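Cytoplasmic protein (Cryptococcus neoformans var. grubii serotype A, PDB 7LPQ) probably hydrolyses the beta-glucosidic bond of steryl glucosides, as a family 5 glycoside hydrolase. Local coordinates at residues A47-N52 / D583-E588; Y568-Y573 / L590-V595. One frame throughout, in Å; residues are numbered along the deposited sequence.

Interaction 1: residues A47-N52 / D583-E588. With YAJ (~{N}-[(3~{R},5~{S})-5-(hydroxymethyl)-1-methyl-pyrrolidin-3-yl]-2-(3-oxidanylidene-4~{H}-1,4-benzoxazin-6-yl)ethanamide), chain E.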
ATOM      1  N   ALA A  47      -6.656  -9.036  -5.218  1.00 22.54           N
ATOM      2  CA  ALA A  47      -5.565  -9.884  -5.685  1.00 21.85           C
ATOM      3  C   ALA A  47      -4.708 -10.419  -4.541  1.00 22.23           C
ATOM      4  O   ALA A  47      -3.677 -11.056  -4.793  1.00 20.33           O
ATOM      5  CB  ALA A  47      -4.675  -9.120  -6.667  1.00 20.40           C
ATOM      6  N   LYS A  48      -5.105 -10.166  -3.292  1.00 22.29           N
ATOM      7  CA  LYS A  48      -4.333 -10.646  -2.160  1.00 21.31           C
ATOM      8  C   LYS A  48      -4.562 -12.124  -1.884  1.00 20.25           C
ATOM      9  O   LYS A  48      -3.712 -12.764  -1.249  1.00 18.37           O
ATOM     10  CB  LYS A  48      -4.692  -9.841  -0.910  1.00 23.94           C
ATOM     11  CG  LYS A  48      -4.075  -8.464  -0.818  1.00 24.14           C
ATOM     12  CD  LYS A  48      -4.474  -7.816   0.511  1.00 24.29           C
ATOM     13  CE  LYS A  48      -4.059  -6.356   0.570  1.00 24.93           C
ATOM     14  NZ  LYS A  48      -4.526  -5.682   1.814  1.00 25.74           N
ATOM     15  N   HIS A  49      -5.686 -12.676  -2.331  1.00 22.39           N
ATOM     16  CA  HIS A  49      -6.066 -14.046  -2.031  1.00 25.20           C
ATOM     17  C   HIS A  49      -6.606 -14.715  -3.282  1.00 26.67           C
ATOM     18  O   HIS A  49      -7.130 -14.041  -4.176  1.00 25.26           O
ATOM     19  CB  HIS A  49      -7.132 -14.101  -0.926  1.00 27.13           C
ATOM     20  CG  HIS A  49      -8.199 -13.060  -1.059  1.00 28.79           C
ATOM     21  ND1 HIS A  49      -9.264 -13.190  -1.924  1.00 29.51           N
ATOM     22  CD2 HIS A  49      -8.374 -11.875  -0.423  1.00 29.50           C
ATOM     23  CE1 HIS A  49     -10.045 -12.128  -1.823  1.00 29.73           C
ATOM     24  NE2 HIS A  49      -9.527 -11.315  -0.919  1.00 29.50           N
ATOM     25  N   PRO A  50      -6.505 -16.041  -3.368  1.00 30.11           N
ATOM     26  CA  PRO A  50      -6.996 -16.745  -4.558  1.00 30.75           C
ATOM     27  C   PRO A  50      -8.514 -16.741  -4.601  1.00 29.51           C
ATOM     28  O   PRO A  50      -9.190 -16.342  -3.655  1.00 29.38           O
ATOM     29  CB  PRO A  50      -6.433 -18.164  -4.410  1.00 31.87           C
ATOM     30  CG  PRO A  50      -6.190 -18.335  -2.955  1.00 32.42           C
ATOM     31  CD  PRO A  50      -5.987 -16.963  -2.338  1.00 30.99           C
ATOM     32  N   ASN A  51      -9.045 -17.178  -5.743  1.00 29.15           N
ATOM     33  CA  ASN A  51     -10.486 -17.265  -5.925  1.00 28.27           C
ATOM     34  C   ASN A  51     -11.104 -18.167  -4.863  1.00 29.54           C
ATOM     35  O   ASN A  51     -10.596 -19.255  -4.580  1.00 30.08           O
ATOM     36  CB  ASN A  51     -10.814 -17.805  -7.321  1.00 27.75           C
ATOM     37  CG  ASN A  51     -10.436 -16.839  -8.433  1.00 26.86           C
ATOM     38  OD1 ASN A  51     -11.088 -15.811  -8.626  1.00 26.89           O
ATOM     39  ND2 ASN A  51      -9.373 -17.162  -9.160  1.00 25.52           N
ATOM     40  N   ASN A  52     -12.201 -17.702  -4.267  1.00 31.35           N
ATOM     41  CA  ASN A  52     -13.009 -18.449  -3.311  1.00 32.04           C
ATOM     42  C   ASN A  52     -12.317 -18.678  -1.978  1.00 29.33           C
ATOM     43  O   ASN A  52     -12.793 -19.494  -1.177  1.00 28.68           O
ATOM     44  CB  ASN A  52     -13.436 -19.814  -3.870  1.00 35.25           C
ATOM     45  CG  ASN A  52     -14.054 -19.713  -5.244  1.00 38.56           C
ATOM     46  OD1 ASN A  52     -15.088 -19.068  -5.423  1.00 38.96           O
ATOM     47  ND2 ASN A  52     -13.423 -20.359  -6.229  1.00 39.99           N
ATOM     48  N   ASP A 583     -13.893  -5.665   1.961  1.00 20.61           N
ATOM     49  CA  ASP A 583     -12.950  -6.039   0.922  1.00 20.31           C
ATOM     50  C   ASP A 583     -12.596  -7.523   0.950  1.00 21.70           C
ATOM     51  O   ASP A 583     -11.725  -7.953   0.177  1.00 20.48           O
ATOM     52  CB  ASP A 583     -11.672  -5.209   1.062  1.00 20.21           C
ATOM     53  CG  ASP A 583     -11.885  -3.727   0.758  1.00 19.74           C
ATOM     54  OD1 ASP A 583     -12.909  -3.366   0.130  1.00 19.92           O
ATOM     55  OD2 ASP A 583     -11.004  -2.928   1.140  1.00 19.68           O
ATOM     56  N   ASN A 584     -13.235  -8.308   1.822  1.00 23.57           N
ATOM     57  CA  ASN A 584     -12.945  -9.737   1.951  1.00 25.02           C
ATOM     58  C   ASN A 584     -11.521  -9.984   2.438  1.00 25.18           C
ATOM     59  O   ASN A 584     -10.886 -10.971   2.063  1.00 24.94           O
ATOM     60  CB  ASN A 584     -13.198 -10.463   0.626  1.00 24.74           C
ATOM     61  CG  ASN A 584     -14.617 -10.252   0.115  1.00 25.33           C
ATOM     62  OD1 ASN A 584     -15.583 -10.683   0.741  1.00 25.12           O
ATOM     63  ND2 ASN A 584     -14.747  -9.571  -1.020  1.00 25.59           N
ATOM     64  N   TRP A 585     -11.015  -9.099   3.293  1.00 26.40           N
ATOM     65  CA  TRP A 585      -9.654  -9.229   3.810  1.00 26.64           C
ATOM     66  C   TRP A 585      -9.583  -8.563   5.187  1.00 25.77           C
ATOM     67  O   TRP A 585      -9.522  -7.333   5.287  1.00 23.81           O
ATOM     68  CB  TRP A 585      -8.650  -8.614   2.843  1.00 25.71           C
ATOM     69  CG  TRP A 585      -7.232  -8.890   3.203  1.00 25.09           C
ATOM     70  CD1 TRP A 585      -6.532 -10.019   2.931  1.00 25.67           C
ATOM     71  CD2 TRP A 585      -6.333  -8.014   3.893  1.00 25.14           C
ATOM     72  NE1 TRP A 585      -5.246  -9.910   3.413  1.00 26.06           N
ATOM     73  CE2 TRP A 585      -5.102  -8.685   4.010  1.00 25.30           C
ATOM     74  CE3 TRP A 585      -6.451  -6.728   4.427  1.00 25.85           C
ATOM     75  CZ2 TRP A 585      -3.998  -8.114   4.634  1.00 24.33           C
ATOM     76  CZ3 TRP A 585      -5.355  -6.167   5.053  1.00 25.45           C
ATOM     77  CH2 TRP A 585      -4.146  -6.858   5.150  1.00 24.72           C
ATOM     78  N   ASN A 586      -9.574  -9.392   6.230  1.00 25.07           N
ATOM     79  CA  ASN A 586      -9.304  -8.964   7.600  1.00 25.09           C
ATOM     80  C   ASN A 586     -10.265  -7.880   8.073  1.00 26.96           C
ATOM     81  O   ASN A 586      -9.932  -7.083   8.956  1.00 26.20           O
ATOM     82  CB  ASN A 586      -7.852  -8.500   7.743  1.00 24.00           C
ATOM     83  CG  ASN A 586      -6.864  -9.652   7.650  1.00 22.30           C
ATOM     84  OD1 ASN A 586      -7.225 -10.807   7.870  1.00 21.90           O
ATOM     85  ND2 ASN A 586      -5.612  -9.341   7.316  1.00 20.97           N
ATOM     86  N   GLY A 587     -11.471  -7.852   7.511  1.00 30.93           N
ATOM     87  CA  GLY A 587     -12.453  -6.873   7.917  1.00 30.72           C
ATOM     88  C   GLY A 587     -12.210  -5.470   7.414  1.00 30.59           C
ATOM     89  O   GLY A 587     -12.896  -4.540   7.862  1.00 29.26           O
ATOM     90  N   GLU A 588     -11.246  -5.278   6.516  1.00 26.02           N
ATOM     91  CA  GLU A 588     -11.027  -3.965   5.930  1.00 24.29           C
ATOM     92  C   GLU A 588     -12.092  -3.691   4.880  1.00 22.52           C
ATOM     93  O   GLU A 588     -12.533  -4.597   4.171  1.00 22.10           O
ATOM     94  CB  GLU A 588      -9.642  -3.871   5.306  1.00 24.26           C
ATOM     95  CG  GLU A 588      -8.541  -3.507   6.268  1.00 23.75           C
ATOM     96  CD  GLU A 588      -7.257  -3.108   5.556  1.00 25.74           C
ATOM     97  OE1 GLU A 588      -7.264  -3.044   4.304  1.00 26.23           O
ATOM     98  OE2 GLU A 588      -6.242  -2.857   6.247  1.00 26.26           O
TER
HETATM   99  C10 YAJ E 901       0.723   3.691   6.639  1.00 33.74           C
HETATM  100  C13 YAJ E 901      -0.204   4.730   9.095  1.00 36.26           C
HETATM  101  C20 YAJ E 901      -2.862  -1.757   4.732  1.00 30.27           C
HETATM  102  C21 YAJ E 901      -3.975  -1.158   3.984  1.00 30.39           C
HETATM  103  C22 YAJ E 901      -4.537  -1.994   2.847  1.00 28.46           C
HETATM  104  C01 YAJ E 901      -5.974   0.058   4.518  1.00 33.17           C
HETATM  105  C03 YAJ E 901      -4.188  -0.244   6.081  1.00 32.19           C
HETATM  106  C04 YAJ E 901      -2.777  -0.994   6.086  1.00 32.44           C
HETATM  107  C06 YAJ E 901      -1.066   0.465   7.262  1.00 33.02           C
HETATM  108  C08 YAJ E 901       0.267   1.233   7.359  1.00 32.77           C
HETATM  109  C09 YAJ E 901       0.271   2.771   7.607  1.00 33.57           C
HETATM  110  C11 YAJ E 901       0.719   5.084   6.882  1.00 34.57           C
HETATM  111  C12 YAJ E 901       0.261   5.636   8.105  1.00 36.49           C
HETATM  112  C14 YAJ E 901      -0.183   3.328   8.826  1.00 33.87           C
HETATM  113  C16 YAJ E 901      -0.759   6.640  10.584  1.00 39.98           C
HETATM  114  C18 YAJ E 901      -0.506   7.548   9.476  1.00 40.37           C
HETATM  115  N02 YAJ E 901      -4.984  -0.932   5.065  1.00 32.23           N
HETATM  116  N05 YAJ E 901      -1.524  -0.230   6.203  1.00 33.08           N
HETATM  117  N15 YAJ E 901      -0.660   5.284  10.352  1.00 38.18           N
HETATM  118  O07 YAJ E 901      -1.792   0.468   8.268  1.00 33.64           O
HETATM  119  O17 YAJ E 901      -1.177   7.079  11.665  1.00 42.06           O
HETATM  120  O19 YAJ E 901       0.272   6.975   8.338  1.00 39.20           O
HETATM  121  O23 YAJ E 901      -4.855  -3.304   3.300  1.00 28.21           O
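K48 CG lies beside the backbone N (chi1 -78°), and the chain is extended from there to NZ. W585 CG is anti to its own backbone N (chi1 -171°). With these torsions the lysine runs across one face of the indole. K48 CD makes a CH-pi contact, 3.6 Å from the centroid of the W585 five-membered ring. K48 NZ continues over the six-membered ring, 3.3 Å from its centroid and 10° off the normal, a cation-pi contact. On the opposite face lies N586 ND2, bonded to G152 O, and W585 NE1 donates to G153 O. The indole is thus sandwiched and pinned at its edge.

The two segments belong to the loops that follow strands 35-43 and 567-570. H49 packs beside the second loop. Its NE2 comes within 3.3 Å of N584 O, but the angle is too poor for a hydrogen bond. W585 to E588 form a type I' turn, closed by E588 N to W585 O at 3.0 Å. E588, the last residue of the turn, extends its side chain to the ligand YAJ. E588 OE1 accepts from YAJ O23 at 2.6 Å, and E588 OE2 accepts from the pyrrolidine nitrogen N02 at 2.6 Å. K48 NZ reaches O23 as well, in a weak bond of 2.8 Å.

O23 thus donates to E588 and accepts, weakly, from K48. The two-point grip of the carboxylate on hydroxyl and ring nitrogen probably favours a protonated amine at N02. The ammonium of K48 is probably stabilised by the indole face and by E588 OE1, 4.5 Å away.

Interaction 2: residues Y568-Y573 / L590-V595. With YAJ (~{N}-[(3~{R},5~{S})-5-(hydroxymethyl)-1-methyl-pyrrolidin-3-yl]-2-(3-oxidanylidene-4~{H}-1,4-benzoxazin-6-yl)ethanamide), chain E.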
ATOM      1  N   TYR A 568      -0.873  10.453  -6.196  1.00 24.81           N
ATOM      2  CA  TYR A 568      -1.289   9.457  -5.218  1.00 24.42           C
ATOM      3  C   TYR A 568      -2.126   8.377  -5.886  1.00 22.84           C
ATOM      4  O   TYR A 568      -2.608   8.534  -7.007  1.00 22.70           O
ATOM      5  CB  TYR A 568      -2.078  10.092  -4.052  1.00 25.18           C
ATOM      6  CG  TYR A 568      -3.349  10.811  -4.447  1.00 25.86           C
ATOM      7  CD1 TYR A 568      -4.502  10.113  -4.770  1.00 26.18           C
ATOM      8  CD2 TYR A 568      -3.390  12.200  -4.499  1.00 27.32           C
ATOM      9  CE1 TYR A 568      -5.669  10.784  -5.136  1.00 27.54           C
ATOM     10  CE2 TYR A 568      -4.540  12.873  -4.859  1.00 27.95           C
ATOM     11  CZ  TYR A 568      -5.678  12.166  -5.172  1.00 27.68           C
ATOM     12  OH  TYR A 568      -6.819  12.853  -5.526  1.00 26.90           O
ATOM     13  N   ALA A 569      -2.300   7.278  -5.156  1.00 21.82           N
ATOM     14  CA  ALA A 569      -3.147   6.163  -5.563  1.00 21.40           C
ATOM     15  C   ALA A 569      -4.016   5.789  -4.372  1.00 22.64           C
ATOM     16  O   ALA A 569      -3.495   5.378  -3.330  1.00 23.67           O
ATOM     17  CB  ALA A 569      -2.309   4.964  -6.017  1.00 19.94           C
ATOM     18  N   ILE A 570      -5.332   5.936  -4.521  1.00 22.08           N
ATOM     19  CA  ILE A 570      -6.243   5.660  -3.419  1.00 22.70           C
ATOM     20  C   ILE A 570      -6.310   4.160  -3.159  1.00 22.37           C
ATOM     21  O   ILE A 570      -6.346   3.352  -4.090  1.00 20.04           O
ATOM     22  CB  ILE A 570      -7.645   6.223  -3.726  1.00 22.76           C
ATOM     23  CG1 ILE A 570      -7.610   7.747  -3.794  1.00 23.50           C
ATOM     24  CG2 ILE A 570      -8.648   5.747  -2.676  1.00 22.32           C
ATOM     25  CD1 ILE A 570      -8.703   8.333  -4.664  1.00 25.21           C
ATOM     26  N   TRP A 571      -6.322   3.781  -1.886  1.00 22.48           N
ATOM     27  CA  TRP A 571      -6.625   2.415  -1.479  1.00 22.56           C
ATOM     28  C   TRP A 571      -8.087   2.340  -1.040  1.00 22.89           C
ATOM     29  O   TRP A 571      -8.466   2.991  -0.056  1.00 22.95           O
ATOM     30  CB  TRP A 571      -5.698   1.966  -0.334  1.00 22.22           C
ATOM     31  CG  TRP A 571      -5.898   0.529  -0.029  1.00 21.44           C
ATOM     32  CD1 TRP A 571      -6.879  -0.004   0.739  1.00 20.85           C
ATOM     33  CD2 TRP A 571      -5.141  -0.577  -0.542  1.00 20.49           C
ATOM     34  NE1 TRP A 571      -6.794  -1.377   0.731  1.00 19.80           N
ATOM     35  CE2 TRP A 571      -5.729  -1.753  -0.037  1.00 19.26           C
ATOM     36  CE3 TRP A 571      -4.032  -0.685  -1.384  1.00 20.88           C
ATOM     37  CZ2 TRP A 571      -5.227  -3.020  -0.314  1.00 19.81           C
ATOM     38  CZ3 TRP A 571      -3.536  -1.951  -1.672  1.00 20.52           C
ATOM     39  CH2 TRP A 571      -4.136  -3.100  -1.138  1.00 20.17           C
ATOM     40  N   ASN A 572      -8.913   1.576  -1.766  1.00 24.78           N
ATOM     41  CA  ASN A 572      -8.550   0.819  -2.971  1.00 26.78           C
ATOM     42  C   ASN A 572      -9.826   0.605  -3.796  1.00 26.47           C
ATOM     43  O   ASN A 572     -10.850   1.233  -3.531  1.00 27.11           O
ATOM     44  CB  ASN A 572      -7.880  -0.512  -2.604  1.00 27.97           C
ATOM     45  CG  ASN A 572      -8.808  -1.463  -1.868  1.00 28.50           C
ATOM     46  OD1 ASN A 572      -9.136  -2.516  -2.390  1.00 28.89           O
ATOM     47  ND2 ASN A 572      -9.192  -1.112  -0.635  1.00 28.18           N
ATOM     48  N   TYR A 573      -9.764  -0.273  -4.796  1.00 26.45           N
ATOM     49  CA  TYR A 573     -10.896  -0.541  -5.685  1.00 26.41           C
ATOM     50  C   TYR A 573     -11.079  -2.048  -5.793  1.00 25.62           C
ATOM     51  O   TYR A 573     -10.244  -2.731  -6.400  1.00 25.31           O
ATOM     52  CB  TYR A 573     -10.674   0.082  -7.066  1.00 27.42           C
ATOM     53  CG  TYR A 573     -11.886   0.023  -7.982  1.00 28.12           C
ATOM     54  CD1 TYR A 573     -12.875   1.001  -7.926  1.00 28.71           C
ATOM     55  CD2 TYR A 573     -12.039  -1.011  -8.900  1.00 27.83           C
ATOM     56  CE1 TYR A 573     -13.977   0.944  -8.759  1.00 29.39           C
ATOM     57  CE2 TYR A 573     -13.134  -1.071  -9.735  1.00 27.98           C
ATOM     58  CZ  TYR A 573     -14.097  -0.096  -9.664  1.00 29.34           C
ATOM     59  OH  TYR A 573     -15.194  -0.162 -10.499  1.00 30.62           O
ATOM     60  N   LEU A 590     -12.311  -0.549   2.342  1.00 20.00           N
ATOM     61  CA  LEU A 590     -11.864   0.722   1.787  1.00 20.09           C
ATOM     62  C   LEU A 590     -12.189   0.868   0.307  1.00 20.22           C
ATOM     63  O   LEU A 590     -11.657   1.773  -0.350  1.00 20.28           O
ATOM     64  CB  LEU A 590     -10.362   0.898   2.015  1.00 19.92           C
ATOM     65  CG  LEU A 590      -9.990   1.197   3.471  1.00 19.84           C
ATOM     66  CD1 LEU A 590      -9.717  -0.090   4.255  1.00 19.65           C
ATOM     67  CD2 LEU A 590      -8.788   2.123   3.547  1.00 19.80           C
ATOM     68  N   SER A 591     -13.053   0.019  -0.237  1.00 22.47           N
ATOM     69  CA  SER A 591     -13.356   0.092  -1.658  1.00 23.76           C
ATOM     70  C   SER A 591     -14.197   1.322  -1.968  1.00 25.33           C
ATOM     71  O   SER A 591     -15.109   1.681  -1.215  1.00 25.44           O
ATOM     72  CB  SER A 591     -14.094  -1.162  -2.123  1.00 23.08           C
ATOM     73  OG  SER A 591     -14.255  -1.161  -3.530  1.00 22.03           O
ATOM     74  N   LEU A 592     -13.874   1.977  -3.087  1.00 25.58           N
ATOM     75  CA  LEU A 592     -14.686   3.082  -3.560  1.00 25.31           C
ATOM     76  C   LEU A 592     -16.036   2.615  -4.079  1.00 26.67           C
ATOM     77  O   LEU A 592     -16.980   3.412  -4.139  1.00 27.72           O
ATOM     78  CB  LEU A 592     -13.950   3.833  -4.663  1.00 26.07           C
ATOM     79  CG  LEU A 592     -12.569   4.409  -4.342  1.00 27.06           C
ATOM     80  CD1 LEU A 592     -12.122   5.334  -5.479  1.00 27.30           C
ATOM     81  CD2 LEU A 592     -12.563   5.141  -3.023  1.00 27.13           C
ATOM     82  N   TRP A 593     -16.156   1.339  -4.431  1.00 27.12           N
ATOM     83  CA  TRP A 593     -17.274   0.837  -5.218  1.00 26.92           C
ATOM     84  C   TRP A 593     -17.693  -0.519  -4.680  1.00 26.37           C
ATOM     85  O   TRP A 593     -16.851  -1.310  -4.242  1.00 25.01           O
ATOM     86  CB  TRP A 593     -16.869   0.738  -6.698  1.00 27.28           C
ATOM     87  CG  TRP A 593     -17.989   0.463  -7.646  1.00 27.44           C
ATOM     88  CD1 TRP A 593     -18.749   1.383  -8.315  1.00 27.60           C
ATOM     89  CD2 TRP A 593     -18.462  -0.820  -8.054  1.00 27.61           C
ATOM     90  NE1 TRP A 593     -19.673   0.749  -9.107  1.00 28.04           N
ATOM     91  CE2 TRP A 593     -19.516  -0.606  -8.966  1.00 28.59           C
ATOM     92  CE3 TRP A 593     -18.098  -2.131  -7.739  1.00 26.97           C
ATOM     93  CZ2 TRP A 593     -20.208  -1.656  -9.558  1.00 28.24           C
ATOM     94  CZ3 TRP A 593     -18.787  -3.167  -8.328  1.00 27.51           C
ATOM     95  CH2 TRP A 593     -19.832  -2.923  -9.226  1.00 28.08           C
ATOM     96  N   SER A 594     -18.999  -0.774  -4.709  1.00 27.73           N
ATOM     97  CA  SER A 594     -19.542  -2.046  -4.256  1.00 28.98           C
ATOM     98  C   SER A 594     -20.851  -2.310  -4.982  1.00 28.93           C
ATOM     99  O   SER A 594     -21.667  -1.402  -5.143  1.00 29.58           O
ATOM    100  CB  SER A 594     -19.775  -2.053  -2.736  1.00 29.59           C
ATOM    101  OG  SER A 594     -20.459  -3.230  -2.332  1.00 29.11           O
ATOM    102  N   VAL A 595     -21.044  -3.555  -5.419  1.00 27.64           N
ATOM    103  CA  VAL A 595     -22.304  -3.920  -6.055  1.00 29.14           C
ATOM    104  C   VAL A 595     -23.458  -3.772  -5.076  1.00 28.30           C
ATOM    105  O   VAL A 595     -24.600  -3.527  -5.483  1.00 28.50           O
ATOM    106  CB  VAL A 595     -22.223  -5.353  -6.617  1.00 31.60           C
ATOM    107  CG1 VAL A 595     -22.233  -6.374  -5.485  1.00 31.84           C
ATOM    108  CG2 VAL A 595     -23.369  -5.605  -7.584  1.00 32.75           C
TER
HETATM  109  C10 YAJ E 901       0.723   3.691   6.639  1.00 33.74           C
HETATM  110  C13 YAJ E 901      -0.204   4.730   9.095  1.00 36.26           C
HETATM  111  C20 YAJ E 901      -2.862  -1.757   4.732  1.00 30.27           C
HETATM  112  C21 YAJ E 901      -3.975  -1.158   3.984  1.00 30.39           C
HETATM  113  C22 YAJ E 901      -4.537  -1.994   2.847  1.00 28.46           C
HETATM  114  C01 YAJ E 901      -5.974   0.058   4.518  1.00 33.17           C
HETATM  115  C03 YAJ E 901      -4.188  -0.244   6.081  1.00 32.19           C
HETATM  116  C04 YAJ E 901      -2.777  -0.994   6.086  1.00 32.44           C
HETATM  117  C06 YAJ E 901      -1.066   0.465   7.262  1.00 33.02           C
HETATM  118  C08 YAJ E 901       0.267   1.233   7.359  1.00 32.77           C
HETATM  119  C09 YAJ E 901       0.271   2.771   7.607  1.00 33.57           C
HETATM  120  C11 YAJ E 901       0.719   5.084   6.882  1.00 34.57           C
HETATM  121  C12 YAJ E 901       0.261   5.636   8.105  1.00 36.49           C
HETATM  122  C14 YAJ E 901      -0.183   3.328   8.826  1.00 33.87           C
HETATM  123  C16 YAJ E 901      -0.759   6.640  10.584  1.00 39.98           C
HETATM  124  C18 YAJ E 901      -0.506   7.548   9.476  1.00 40.37           C
HETATM  125  N02 YAJ E 901      -4.984  -0.932   5.065  1.00 32.23           N
HETATM  126  N05 YAJ E 901      -1.524  -0.230   6.203  1.00 33.08           N
HETATM  127  N15 YAJ E 901      -0.660   5.284  10.352  1.00 38.18           N
HETATM  128  O07 YAJ E 901      -1.792   0.468   8.268  1.00 33.64           O
HETATM  129  O17 YAJ E 901      -1.177   7.079  11.665  1.00 42.06           O
HETATM  130  O19 YAJ E 901       0.272   6.975   8.338  1.00 39.20           O
HETATM  131  O23 YAJ E 901      -4.855  -3.304   3.300  1.00 28.21           O
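L590 meets W571 and N572 first. Its O accepts from N572 N at 3.1 Å in a fairly straight bond (163°), with the donor above the carbonyl plane. Its CB sits 3.8 Å from W571 CD1, at the indole edge. L590 CD2 reaches on to the ligand YAJ, 3.6 Å from the N-methyl carbon C01. S591 CA-H points at N572 O. With OG anti to the backbone N (chi1 -173°), the S591 hydroxyl donates to W593 O at 2.7 Å and accepts from V574 N, so it bridges the two strings of chain. L592 N donates to N572 O at 3.1 Å, nearly in line with that carbonyl. L592 CD2 lies across I570 CG2. W593 CB is 3.6 Å from Y573 CE1. Y573 OH stands over one face of the W593 indole and is bonded to H87 and R90.

Strand 567-570 pairs in parallel with 518-522 and 35-43, the last strand of the TIM barrel closing on the first. The W571-N572 peptide beyond it is cis, as in related family 5 enzymes. The W571 indole lies between N572 CB and YAJ C22. Both N572 backbone bonds hold the chain beside it, consistent with keeping this apolar pocket wall in place.

Overall arrangement
One segment of each interaction lies on the loop that follows strand 567-570. Together interactions 1 and 2 form adjoining walls of the pocket that holds YAJ, their centres about 14 Å apart. D583 joins them: its OD2 lies 3.0 Å from L590 N and 3.1 Å from N572 ND2, both probable hydrogen bonds. D583 OD2 thus ties 583-588 to both segments of interaction 2. K48 NZ also packs 3.5 Å from W571 CZ2, so the lysine of interaction 1 meets the indole of interaction 2 beside the ligand. Interaction 1 supplies the polar grip and interaction 2 the apolar surface, while E271 adds a further hydrogen bond to YAJ.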